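Local coordinates for protein separin (Saccharomyces cerevisiae, PDB 5U1T) that cleaves the Scc1 subunit of cohesin as a caspase-like cysteine protease, letting sister chromatids separate at the onset of anaphase, at residues Gln1122-Thr1136 with Leu1147-Thr1159. Sequence-based numbering, arbitrary orientation.
Sequences QKDLMESNLNINVIT and LLSKLEPRRKRRT
Met1126 lays its methyl CE against the isobutyl group of Leu1151 and over one face of the Arg1158 guanidinium, and thereby touches both strands of the second segment. Its CG stands anti to the backbone N (chi1 -169°), and two further bends fold the thioether across the strands. Two basic side chains from the turn between strands 1147-1152 and 1157-1159 take up backbone carbonyls where the chain leaves the helix. Lys1156 NZ donates to Met1126 O at 2.7 Å, while Arg1154, bent at chi2 and chi3, brings NE to Asn1129 O at 2.8 Å with that oxygen near the guanidinium plane; Asn1131 CB lies over one face of the same group, toward its rim. Pro1153 wedges between the helix end and the start of strand 1132-1136, its CG 3.9 Å from Ile1132 CG1 and its CB beside Leu1130 O. Ser1128 ties the reversal together: its OG bonds to Leu1125 O at 2.6 Å and accepts from Leu1130 N, an ST turn. With an alanine here, Leu1130 N is likely to lose its acceptor and Leu1125 O one of its two donors, leaving the exit from the helix freer to shift against Pro1153. Beyond the turn the chain runs antiparallel to 1147-1152, Thr1136 N bonding to Ser1149 O at 2.9 Å, and Ile1135 and Lys1150 lie alongside one another, CG1 to CG 3.6 Å. The unit is a helix, then three antiparallel strands in a meander (1132-1139, 1146-1152, 1157-1163), with a G1 bulge at the second turn, where Lys1156 and Arg1157 both face Glu1152. Strand 1353-1362 pairs in parallel with the other edge of 1132-1139, helix 1388-1397 packs on Leu1125, Val1134 and Thr1136, and helix 1062-1072 lies against Gln1122, Ser1149 and Arg1158, whose NH2 its Glu1063 salt-bridges.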
ATOM      1  N   GLN A1122      26.280  39.201  -0.791  1.00 73.42           N
ATOM      2  CA  GLN A1122      27.454  39.653  -0.087  1.00 70.11           C
ATOM      3  C   GLN A1122      28.316  40.584  -0.944  1.00 76.97           C
ATOM      4  O   GLN A1122      28.849  41.575  -0.441  1.00 78.94           O
ATOM      5  CB  GLN A1122      28.239  38.442   0.373  1.00 70.80           C
ATOM      6  CG  GLN A1122      29.614  38.732   0.855  1.00 81.55           C
ATOM      7  CD  GLN A1122      30.099  37.628   1.747  1.00 81.84           C
ATOM      8  OE1 GLN A1122      29.287  36.954   2.389  1.00 79.55           O
ATOM      9  NE2 GLN A1122      31.423  37.423   1.795  1.00 76.57           N
ATOM     10  N   LYS A1123      28.441  40.274  -2.233  1.00 74.13           N
ATOM     11  CA  LYS A1123      29.185  41.136  -3.143  1.00 69.92           C
ATOM     12  C   LYS A1123      28.500  42.494  -3.243  1.00 72.44           C
ATOM     13  O   LYS A1123      29.151  43.541  -3.212  1.00 76.08           O
ATOM     14  CB  LYS A1123      29.323  40.496  -4.524  1.00 71.78           C
ATOM     15  CG  LYS A1123      29.708  41.482  -5.621  1.00 71.27           C
ATOM     16  CD  LYS A1123      30.730  40.906  -6.585  1.00 76.78           C
ATOM     17  CE  LYS A1123      30.739  41.664  -7.905  1.00 85.90           C
ATOM     18  NZ  LYS A1123      29.455  41.459  -8.666  1.00 93.61           N
ATOM     19  N   ASP A1124      27.176  42.474  -3.333  1.00 76.83           N
ATOM     20  CA  ASP A1124      26.396  43.706  -3.402  1.00 76.46           C
ATOM     21  C   ASP A1124      26.502  44.535  -2.134  1.00 76.15           C
ATOM     22  O   ASP A1124      26.688  45.744  -2.214  1.00 80.08           O
ATOM     23  CB  ASP A1124      24.931  43.401  -3.684  1.00 75.29           C
ATOM     24  CG  ASP A1124      24.693  43.027  -5.116  1.00 80.36           C
ATOM     25  OD1 ASP A1124      25.559  43.365  -5.956  1.00 80.98           O
ATOM     26  OD2 ASP A1124      23.651  42.401  -5.398  1.00 83.97           O
ATOM     27  N   LEU A1125      26.377  43.892  -0.971  1.00 76.65           N
ATOM     28  CA  LEU A1125      26.493  44.596   0.307  1.00 75.09           C
ATOM     29  C   LEU A1125      27.844  45.306   0.414  1.00 75.14           C
ATOM     30  O   LEU A1125      27.922  46.475   0.800  1.00 71.21           O
ATOM     31  CB  LEU A1125      26.312  43.632   1.487  1.00 67.02           C
ATOM     32  CG  LEU A1125      24.876  43.325   1.919  1.00 68.63           C
ATOM     33  CD1 LEU A1125      24.862  42.308   3.042  1.00 69.97           C
ATOM     34  CD2 LEU A1125      24.148  44.580   2.346  1.00 65.04           C
ATOM     35  N   MET A1126      28.901  44.588   0.056  1.00 74.12           N
ATOM     36  CA  MET A1126      30.256  45.086   0.183  1.00 73.53           C
ATOM     37  C   MET A1126      30.396  46.348  -0.664  1.00 76.99           C
ATOM     38  O   MET A1126      30.961  47.355  -0.229  1.00 76.35           O
ATOM     39  CB  MET A1126      31.253  44.003  -0.245  1.00 73.81           C
ATOM     40  CG  MET A1126      32.712  44.299   0.088  1.00 83.84           C
ATOM     41  SD  MET A1126      33.048  44.333   1.866  1.00 88.24           S
ATOM     42  CE  MET A1126      32.260  42.818   2.340  1.00 85.14           C
ATOM     43  N   GLU A1127      29.822  46.297  -1.858  1.00 77.20           N
ATOM     44  CA  GLU A1127      29.966  47.378  -2.819  1.00 70.38           C
ATOM     45  C   GLU A1127      29.016  48.545  -2.582  1.00 70.14           C
ATOM     46  O   GLU A1127      29.144  49.585  -3.217  1.00 74.10           O
ATOM     47  CB  GLU A1127      29.771  46.836  -4.226  1.00 74.48           C
ATOM     48  CG  GLU A1127      30.850  45.865  -4.633  1.00 68.01           C
ATOM     49  CD  GLU A1127      30.621  45.276  -6.010  1.00 85.93           C
ATOM     50  OE1 GLU A1127      29.771  45.803  -6.771  1.00 93.31           O
ATOM     51  OE2 GLU A1127      31.291  44.274  -6.336  1.00 87.59           O
ATOM     52  N   SER A1128      28.078  48.380  -1.656  1.00 68.30           N
ATOM     53  CA  SER A1128      27.099  49.427  -1.350  1.00 69.69           C
ATOM     54  C   SER A1128      27.747  50.672  -0.770  1.00 73.53           C
ATOM     55  O   SER A1128      27.111  51.722  -0.663  1.00 76.82           O
ATOM     56  CB  SER A1128      26.064  48.913  -0.355  1.00 74.04           C
ATOM     57  OG  SER A1128      26.653  48.788   0.933  1.00 70.83           O
ATOM     58  N   ASN A1129      29.004  50.521  -0.366  1.00 72.06           N
ATOM     59  CA  ASN A1129      29.772  51.546   0.337  1.00 78.38           C
ATOM     60  C   ASN A1129      29.044  52.158   1.530  1.00 77.23           C
ATOM     61  O   ASN A1129      29.389  53.255   1.983  1.00 79.12           O
ATOM     62  CB  ASN A1129      30.194  52.667  -0.612  1.00 81.67           C
ATOM     63  CG  ASN A1129      31.482  53.337  -0.159  1.00 85.12           C
ATOM     64  OD1 ASN A1129      32.354  52.684   0.427  1.00 87.24           O
ATOM     65  ND2 ASN A1129      31.600  54.637  -0.397  1.00 87.13           N
ATOM     66  N   LEU A1130      28.043  51.446   2.040  1.00 73.02           N
ATOM     67  CA  LEU A1130      27.326  51.899   3.215  1.00 74.81           C
ATOM     68  C   LEU A1130      28.235  51.896   4.430  1.00 76.03           C
ATOM     69  O   LEU A1130      28.951  50.928   4.697  1.00 72.95           O
ATOM     70  CB  LEU A1130      26.101  51.032   3.468  1.00 75.21           C
ATOM     71  CG  LEU A1130      25.028  51.165   2.391  1.00 76.40           C
ATOM     72  CD1 LEU A1130      23.831  50.266   2.709  1.00 73.69           C
ATOM     73  CD2 LEU A1130      24.604  52.620   2.223  1.00 72.16           C
ATOM     74  N   ASN A1131      28.208  53.010   5.148  1.00 74.58           N
ATOM     75  CA  ASN A1131      28.961  53.161   6.384  1.00 76.11           C
ATOM     76  C   ASN A1131      28.202  52.485   7.530  1.00 70.46           C
ATOM     77  O   ASN A1131      27.639  53.149   8.405  1.00 69.33           O
ATOM     78  CB  ASN A1131      29.209  54.648   6.671  1.00 79.05           C
ATOM     79  CG  ASN A1131      30.012  54.883   7.940  1.00 77.73           C
ATOM     80  OD1 ASN A1131      30.933  54.121   8.272  1.00 73.35           O
ATOM     81  ND2 ASN A1131      29.664  55.950   8.665  1.00 73.36           N
ATOM     82  N   ILE A1132      28.170  51.155   7.495  1.00 73.45           N
ATOM     83  CA  ILE A1132      27.498  50.359   8.519  1.00 68.38           C
ATOM     84  C   ILE A1132      28.331  49.163   8.913  1.00 65.04           C
ATOM     85  O   ILE A1132      29.258  48.779   8.207  1.00 60.29           O
ATOM     86  CB  ILE A1132      26.128  49.833   8.052  1.00 69.25           C
ATOM     87  CG1 ILE A1132      26.242  49.170   6.674  1.00 72.06           C
ATOM     88  CG2 ILE A1132      25.105  50.941   8.058  1.00 66.86           C
ATOM     89  CD1 ILE A1132      24.982  48.473   6.243  1.00 66.04           C
ATOM     90  N   ASN A1133      28.000  48.589  10.060  1.00 61.98           N
ATOM     91  CA  ASN A1133      28.503  47.276  10.422  1.00 63.60           C
ATOM     92  C   ASN A1133      27.410  46.246  10.195  1.00 63.06           C
ATOM     93  O   ASN A1133      26.221  46.509  10.438  1.00 59.08           O
ATOM     94  CB  ASN A1133      28.960  47.220  11.874  1.00 62.21           C
ATOM     95  CG  ASN A1133      30.228  47.990  12.121  1.00 54.52           C
ATOM     96  OD1 ASN A1133      30.960  48.330  11.193  1.00 56.04           O
ATOM     97  ND2 ASN A1133      30.508  48.253  13.388  1.00 54.28           N
ATOM     98  N   VAL A1134      27.816  45.084   9.697  1.00 65.15           N
ATOM     99  CA  VAL A1134      26.920  43.949   9.604  1.00 59.07           C
ATOM    100  C   VAL A1134      27.590  42.809  10.343  1.00 52.73           C
ATOM    101  O   VAL A1134      28.620  42.302   9.929  1.00 56.11           O
ATOM    102  CB  VAL A1134      26.616  43.571   8.160  1.00 60.16           C
ATOM    103  CG1 VAL A1134      25.328  42.791   8.106  1.00 65.35           C
ATOM    104  CG2 VAL A1134      26.488  44.819   7.310  1.00 60.38           C
ATOM    105  N   ILE A1135      27.013  42.438  11.470  1.00 52.27           N
ATOM    106  CA  ILE A1135      27.658  41.520  12.381  1.00 55.11           C
ATOM    107  C   ILE A1135      26.783  40.286  12.590  1.00 56.98           C
ATOM    108  O   ILE A1135      25.639  40.405  13.044  1.00 54.34           O
ATOM    109  CB  ILE A1135      27.939  42.204  13.714  1.00 50.36           C
ATOM    110  CG1 ILE A1135      28.907  43.361  13.485  1.00 57.47           C
ATOM    111  CG2 ILE A1135      28.492  41.227  14.713  1.00 53.13           C
ATOM    112  CD1 ILE A1135      29.235  44.176  14.720  1.00 53.36           C
ATOM    113  N   THR A1136      27.309  39.111  12.242  1.00 56.82           N
ATOM    114  CA  THR A1136      26.567  37.874  12.470  1.00 58.99           C
ATOM    115  C   THR A1136      26.879  37.359  13.877  1.00 56.70           C
ATOM    116  O   THR A1136      27.971  37.596  14.420  1.00 59.76           O
ATOM    117  CB  THR A1136      26.876  36.799  11.394  1.00 58.66           C
ATOM    118  OG1 THR A1136      28.257  36.447  11.444  1.00 65.99           O
ATOM    119  CG2 THR A1136      26.605  37.345  10.006  1.00 61.26           C
ATOM    120  N   LEU A1147      30.223  32.602  17.645  1.00 57.47           N
ATOM    121  CA  LEU A1147      30.783  32.911  16.344  1.00 52.61           C
ATOM    122  C   LEU A1147      30.351  34.287  15.902  1.00 59.20           C
ATOM    123  O   LEU A1147      29.174  34.516  15.647  1.00 63.18           O
ATOM    124  CB  LEU A1147      30.337  31.890  15.298  1.00 58.63           C
ATOM    125  CG  LEU A1147      30.709  30.418  15.408  1.00 58.37           C
ATOM    126  CD1 LEU A1147      30.199  29.719  14.173  1.00 57.55           C
ATOM    127  CD2 LEU A1147      32.211  30.243  15.551  1.00 59.02           C
ATOM    128  N   LEU A1148      31.310  35.196  15.790  1.00 56.91           N
ATOM    129  CA  LEU A1148      31.044  36.534  15.304  1.00 55.00           C
ATOM    130  C   LEU A1148      31.690  36.743  13.933  1.00 57.58           C
ATOM    131  O   LEU A1148      32.790  36.274  13.684  1.00 55.26           O
ATOM    132  CB  LEU A1148      31.569  37.567  16.304  1.00 56.79           C
ATOM    133  CG  LEU A1148      31.218  37.346  17.775  1.00 56.57           C
ATOM    134  CD1 LEU A1148      31.773  38.478  18.623  1.00 53.67           C
ATOM    135  CD2 LEU A1148      29.715  37.233  17.955  1.00 54.08           C
ATOM    136  N   SER A1149      31.002  37.442  13.042  1.00 60.63           N
ATOM    137  CA  SER A1149      31.634  37.929  11.822  1.00 58.32           C
ATOM    138  C   SER A1149      31.186  39.348  11.612  1.00 55.25           C
ATOM    139  O   SER A1149      30.154  39.757  12.136  1.00 56.52           O
ATOM    140  CB  SER A1149      31.265  37.074  10.612  1.00 60.44           C
ATOM    141  OG  SER A1149      31.707  35.748  10.798  1.00 62.49           O
ATOM    142  N   LYS A1150      31.955  40.104  10.851  1.00 54.64           N
ATOM    143  CA  LYS A1150      31.635  41.503  10.644  1.00 56.09           C
ATOM    144  C   LYS A1150      31.926  41.855   9.212  1.00 55.59           C
ATOM    145  O   LYS A1150      32.872  41.360   8.609  1.00 51.68           O
ATOM    146  CB  LYS A1150      32.424  42.422  11.581  1.00 55.64           C
ATOM    147  CG  LYS A1150      31.901  43.850  11.629  1.00 53.76           C
ATOM    148  CD  LYS A1150      33.007  44.849  11.981  1.00 63.13           C
ATOM    149  CE  LYS A1150      33.651  44.550  13.329  1.00 57.25           C
ATOM    150  NZ  LYS A1150      35.015  45.147  13.516  1.00 61.63           N
ATOM    151  N   LEU A1151      31.090  42.724   8.674  1.00 59.12           N
ATOM    152  CA  LEU A1151      31.180  43.127   7.293  1.00 60.91           C
ATOM    153  C   LEU A1151      31.134  44.649   7.236  1.00 67.88           C
ATOM    154  O   LEU A1151      30.099  45.250   7.510  1.00 61.11           O
ATOM    155  CB  LEU A1151      30.043  42.499   6.514  1.00 65.87           C
ATOM    156  CG  LEU A1151      30.194  42.344   5.013  1.00 75.67           C
ATOM    157  CD1 LEU A1151      29.491  41.067   4.558  1.00 73.86           C
ATOM    158  CD2 LEU A1151      29.642  43.574   4.296  1.00 75.44           C
ATOM    159  N   GLU A1152      32.270  45.265   6.924  1.00 62.71           N
ATOM    160  CA  GLU A1152      32.360  46.720   6.856  1.00 66.05           C
ATOM    161  C   GLU A1152      32.385  47.178   5.402  1.00 65.81           C
ATOM    162  O   GLU A1152      33.453  47.278   4.806  1.00 62.08           O
ATOM    163  CB  GLU A1152      33.605  47.228   7.599  1.00 61.61           C
ATOM    164  CG  GLU A1152      33.591  47.000   9.106  1.00 57.99           C
ATOM    165  CD  GLU A1152      34.998  46.911   9.710  1.00 63.63           C
ATOM    166  OE1 GLU A1152      35.718  45.923   9.443  1.00 58.40           O
ATOM    167  OE2 GLU A1152      35.390  47.832  10.461  1.00 65.22           O
ATOM    168  N   PRO A1153      31.207  47.465   4.827  1.00 68.36           N
ATOM    169  CA  PRO A1153      31.138  47.836   3.409  1.00 70.46           C
ATOM    170  C   PRO A1153      32.021  49.032   3.069  1.00 71.70           C
ATOM    171  O   PRO A1153      32.659  49.029   2.022  1.00 68.62           O
ATOM    172  CB  PRO A1153      29.661  48.192   3.201  1.00 71.45           C
ATOM    173  CG  PRO A1153      28.941  47.635   4.380  1.00 71.75           C
ATOM    174  CD  PRO A1153      29.917  47.648   5.507  1.00 66.14           C
ATOM    175  N   ARG A1154      32.063  50.038   3.936  1.00 71.16           N
ATOM    176  CA  ARG A1154      32.808  51.256   3.621  1.00 73.72           C
ATOM    177  C   ARG A1154      34.320  50.993   3.681  1.00 75.40           C
ATOM    178  O   ARG A1154      35.076  51.521   2.873  1.00 77.59           O
ATOM    179  CB  ARG A1154      32.398  52.394   4.568  1.00 74.51           C
ATOM    180  CG  ARG A1154      33.244  53.644   4.483  1.00 78.03           C
ATOM    181  CD  ARG A1154      32.844  54.546   3.317  1.00 79.04           C
ATOM    182  NE  ARG A1154      31.400  54.773   3.295  1.00 77.96           N
ATOM    183  CZ  ARG A1154      30.802  55.904   3.654  1.00 78.47           C
ATOM    184  NH1 ARG A1154      29.478  55.991   3.599  1.00 79.36           N
ATOM    185  NH2 ARG A1154      31.514  56.947   4.057  1.00 83.62           N
ATOM    186  N   ARG A1155      34.739  50.144   4.617  1.00 72.43           N
ATOM    187  CA  ARG A1155      36.145  49.797   4.804  1.00 63.17           C
ATOM    188  C   ARG A1155      36.562  48.629   3.907  1.00 67.07           C
ATOM    189  O   ARG A1155      37.742  48.284   3.833  1.00 69.88           O
ATOM    190  CB  ARG A1155      36.401  49.459   6.276  1.00 64.63           C
ATOM    191  CG  ARG A1155      37.882  49.374   6.699  1.00 76.08           C
ATOM    192  CD  ARG A1155      38.680  50.662   6.384  1.00 85.32           C
ATOM    193  NE  ARG A1155      39.734  50.959   7.368  1.00 85.13           N
ATOM    194  CZ  ARG A1155      40.861  50.251   7.514  1.00 90.58           C
ATOM    195  NH1 ARG A1155      41.079  49.176   6.740  1.00 84.64           N
ATOM    196  NH2 ARG A1155      41.768  50.599   8.449  1.00 88.46           N
ATOM    197  N   LYS A1156      35.586  48.034   3.225  1.00 71.55           N
ATOM    198  CA  LYS A1156      35.787  46.843   2.389  1.00 71.96           C
ATOM    199  C   LYS A1156      36.492  45.706   3.144  1.00 69.92           C
ATOM    200  O   LYS A1156      37.373  45.031   2.609  1.00 68.02           O
ATOM    201  CB  LYS A1156      36.576  47.197   1.130  1.00 70.02           C
ATOM    202  CG  LYS A1156      35.997  48.357   0.345  1.00 74.61           C
ATOM    203  CD  LYS A1156      34.606  48.064  -0.224  1.00 75.86           C
ATOM    204  CE  LYS A1156      34.011  49.343  -0.823  1.00 76.63           C
ATOM    205  NZ  LYS A1156      32.601  49.200  -1.246  1.00 74.19           N
ATOM    206  N   ARG A1157      36.067  45.481   4.380  1.00 68.44           N
ATOM    207  CA  ARG A1157      36.785  44.604   5.283  1.00 67.97           C
ATOM    208  C   ARG A1157      35.873  43.503   5.817  1.00 65.91           C
ATOM    209  O   ARG A1157      34.696  43.733   6.109  1.00 55.27           O
ATOM    210  CB  ARG A1157      37.385  45.428   6.433  1.00 60.83           C
ATOM    211  CG  ARG A1157      38.389  44.678   7.263  1.00 64.04           C
ATOM    212  CD  ARG A1157      39.324  45.628   7.950  1.00 66.80           C
ATOM    213  NE  ARG A1157      38.592  46.448   8.898  1.00 65.76           N
ATOM    214  CZ  ARG A1157      39.111  47.459   9.582  1.00 67.22           C
ATOM    215  NH1 ARG A1157      38.336  48.133  10.424  1.00 66.72           N
ATOM    216  NH2 ARG A1157      40.391  47.790   9.441  1.00 64.77           N
ATOM    217  N   ARG A1158      36.429  42.307   5.922  1.00 63.96           N
ATOM    218  CA  ARG A1158      35.725  41.142   6.393  1.00 61.64           C
ATOM    219  C   ARG A1158      36.501  40.484   7.485  1.00 61.07           C
ATOM    220  O   ARG A1158      37.600  40.050   7.265  1.00 60.25           O
ATOM    221  CB  ARG A1158      35.665  40.139   5.273  1.00 63.53           C
ATOM    222  CG  ARG A1158      34.287  39.832   4.761  1.00 74.27           C
ATOM    223  CD  ARG A1158      34.397  39.099   3.446  1.00 77.19           C
ATOM    224  NE  ARG A1158      33.555  39.692   2.428  1.00 82.53           N
ATOM    225  CZ  ARG A1158      34.007  40.134   1.273  1.00 81.80           C
ATOM    226  NH1 ARG A1158      33.181  40.655   0.400  1.00 85.67           N
ATOM    227  NH2 ARG A1158      35.284  40.046   0.994  1.00 79.85           N
ATOM    228  N   THR A1159      35.922  40.365   8.658  1.00 59.33           N
ATOM    229  CA  THR A1159      36.630  39.721   9.758  1.00 58.65           C
ATOM    230  C   THR A1159      35.686  38.827  10.532  1.00 56.71           C
ATOM    231  O   THR A1159      34.477  38.998  10.489  1.00 57.51           O
ATOM    232  CB  THR A1159      37.278  40.753  10.709  1.00 54.30           C
ATOM    233  OG1 THR A1159      36.263  41.527  11.349  1.00 56.67           O
ATOM    234  CG2 THR A1159      38.168  41.692   9.930  1.00 60.50           C
TER